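Local coordinates for alternansucrase (Leuconostoc mesenteroides, PDB 6HVG), which belongs to glycoside hydrolase family 70 and joins a catalytic barrel-type region to repeats of the choline-binding, cell-wall-binding kind, at residues 785-788 with 789-792. Sequence-based numbering, arbitrary orientation.
Sequences GMEF and YYKD
The sulfur of Met786 reaches two tyrosine rings of the next helical turn, making an oblique Met-aromatic contact with each: SD is 4.8 Å from the ring centroid of Tyr789 and 5.1 Å from that of Tyr790. With CG anti to its carbonyl carbon (chi1 -79°) and a second bend at chi2, the methionine runs alongside Tyr789, and Met786 SD comes 4.0 Å from Tyr789 CD2. Met786 CB meets the hydroxyl-bearing end of the other ring, 4.0 Å from Tyr790 CZ.

Tyr790 also lies against the backbone. Met786 O sits above one face of the Tyr790 ring, nearest CG rather than over the centre, while accepting a nearly straight hydrogen bond from Tyr790 N (2.8 Å, 165°). At the ring edge, Glu787 OE2 lies 3.5 Å from both Tyr790 CD2 and Tyr790 CE2, with the carboxylate plane almost perpendicular to the ring; this may be a weak electrostatic contact with the ring's CH groups. Three further i to i+4 bonds, from the amides of Tyr789, Lys791 and Asp792 to the carbonyls of Gly785, Glu787 and Phe788, continue the regular alpha-helix.

All eight residues belong to helix 779-793, within the family 70 region. Its buried side, with Met786 and Tyr789, packs on Ile760 of helix 757-766. Tyr789 OH hydrogen-bonds to Glu832 OE1, just beyond helix 826-829, and the Asp792 carboxylate accepts hydrogen bonds from the backbone amides of Lys801 and Tyr802 and from the Asn803 side chain, tying the helix end to the segment that leads into helix 807-814.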
loop_
_atom_site.group_PDB
_atom_site.type_symbol
_atom_site.label_atom_id
_atom_site.label_comp_id
_atom_site.label_asym_id
_atom_site.label_seq_id
_atom_site.Cartn_x
_atom_site.Cartn_y
_atom_site.Cartn_z
ATOM N N GLY A 785 9.464 -14.153 -13.399
ATOM C CA GLY A 785 9.906 -12.812 -13.035
ATOM C C GLY A 785 11.277 -12.866 -12.399
ATOM O O GLY A 785 12.160 -12.059 -12.686
ATOM N N MET A 786 11.453 -13.857 -11.538
ATOM C CA MET A 786 12.704 -14.052 -10.835
ATOM C C MET A 786 13.878 -14.241 -11.768
ATOM O O MET A 786 14.976 -13.769 -11.463
ATOM C CB MET A 786 12.594 -15.233 -9.871
ATOM C CG MET A 786 11.869 -14.878 -8.582
ATOM S SD MET A 786 12.689 -13.538 -7.695
ATOM C CE MET A 786 11.811 -13.650 -6.144
ATOM N N GLU A 787 13.655 -14.910 -12.897
ATOM C CA GLU A 787 14.727 -15.076 -13.885
ATOM C C GLU A 787 15.215 -13.724 -14.448
ATOM O O GLU A 787 16.416 -13.558 -14.682
ATOM C CB GLU A 787 14.324 -16.053 -15.004
ATOM C CG GLU A 787 14.301 -17.519 -14.567
ATOM C CD GLU A 787 15.662 -18.039 -14.049
ATOM O OE1 GLU A 787 16.658 -18.059 -14.814
ATOM O OE2 GLU A 787 15.743 -18.437 -12.858
ATOM N N PHE A 788 14.306 -12.765 -14.634
ATOM C CA PHE A 788 14.690 -11.412 -15.083
ATOM C C PHE A 788 15.410 -10.648 -13.975
ATOM O O PHE A 788 16.385 -9.923 -14.224
ATOM C CB PHE A 788 13.462 -10.605 -15.579
ATOM C CG PHE A 788 12.765 -11.220 -16.775
ATOM C CD1 PHE A 788 13.439 -11.383 -17.988
ATOM C CD2 PHE A 788 11.442 -11.656 -16.686
ATOM C CE1 PHE A 788 12.812 -11.976 -19.072
ATOM C CE2 PHE A 788 10.816 -12.239 -17.771
ATOM C CZ PHE A 788 11.504 -12.406 -18.962
ATOM N N TYR A 789 14.896 -10.818 -12.758
ATOM C CA TYR A 789 15.457 -10.211 -11.554
ATOM C C TYR A 789 16.900 -10.667 -11.331
ATOM O O TYR A 789 17.774 -9.843 -11.044
ATOM C CB TYR A 789 14.577 -10.577 -10.358
ATOM C CG TYR A 789 15.008 -10.052 -9.010
ATOM C CD1 TYR A 789 14.766 -8.745 -8.641
ATOM C CD2 TYR A 789 15.620 -10.884 -8.090
ATOM C CE1 TYR A 789 15.136 -8.271 -7.392
ATOM C CE2 TYR A 789 16.007 -10.422 -6.844
ATOM C CZ TYR A 789 15.753 -9.113 -6.495
ATOM O OH TYR A 789 16.095 -8.644 -5.248
ATOM N N TYR A 790 17.143 -11.971 -11.479
ATOM C CA TYR A 790 18.508 -12.507 -11.399
ATOM C C TYR A 790 19.403 -11.923 -12.512
ATOM O O TYR A 790 20.521 -11.529 -12.259
ATOM C CB TYR A 790 18.538 -14.040 -11.494
ATOM C CG TYR A 790 17.734 -14.824 -10.465
ATOM C CD1 TYR A 790 17.499 -14.340 -9.176
ATOM C CD2 TYR A 790 17.228 -16.079 -10.788
ATOM C CE1 TYR A 790 16.766 -15.074 -8.252
ATOM C CE2 TYR A 790 16.492 -16.827 -9.876
ATOM C CZ TYR A 790 16.264 -16.324 -8.612
ATOM O OH TYR A 790 15.548 -17.104 -7.745
ATOM N N LYS A 791 18.901 -11.885 -13.743
ATOM C CA LYS A 791 19.659 -11.358 -14.896
ATOM C C LYS A 791 20.088 -9.912 -14.664
ATOM O O LYS A 791 21.199 -9.520 -14.994
ATOM C CB LYS A 791 18.807 -11.463 -16.174
ATOM C CG LYS A 791 19.369 -10.805 -17.430
ATOM C CD LYS A 791 20.335 -11.705 -18.173
ATOM C CE LYS A 791 20.981 -10.929 -19.330
ATOM N NZ LYS A 791 21.967 -9.874 -18.923
ATOM N N ASP A 792 19.186 -9.129 -14.097
ATOM C CA ASP A 792 19.442 -7.728 -13.756
ATOM C C ASP A 792 20.448 -7.585 -12.627
ATOM O O ASP A 792 21.328 -6.740 -12.671
ATOM C CB ASP A 792 18.123 -7.068 -13.356
ATOM C CG ASP A 792 18.310 -5.684 -12.777
ATOM O OD1 ASP A 792 18.117 -5.504 -11.540
ATOM O OD2 ASP A 792 18.626 -4.777 -13.579
#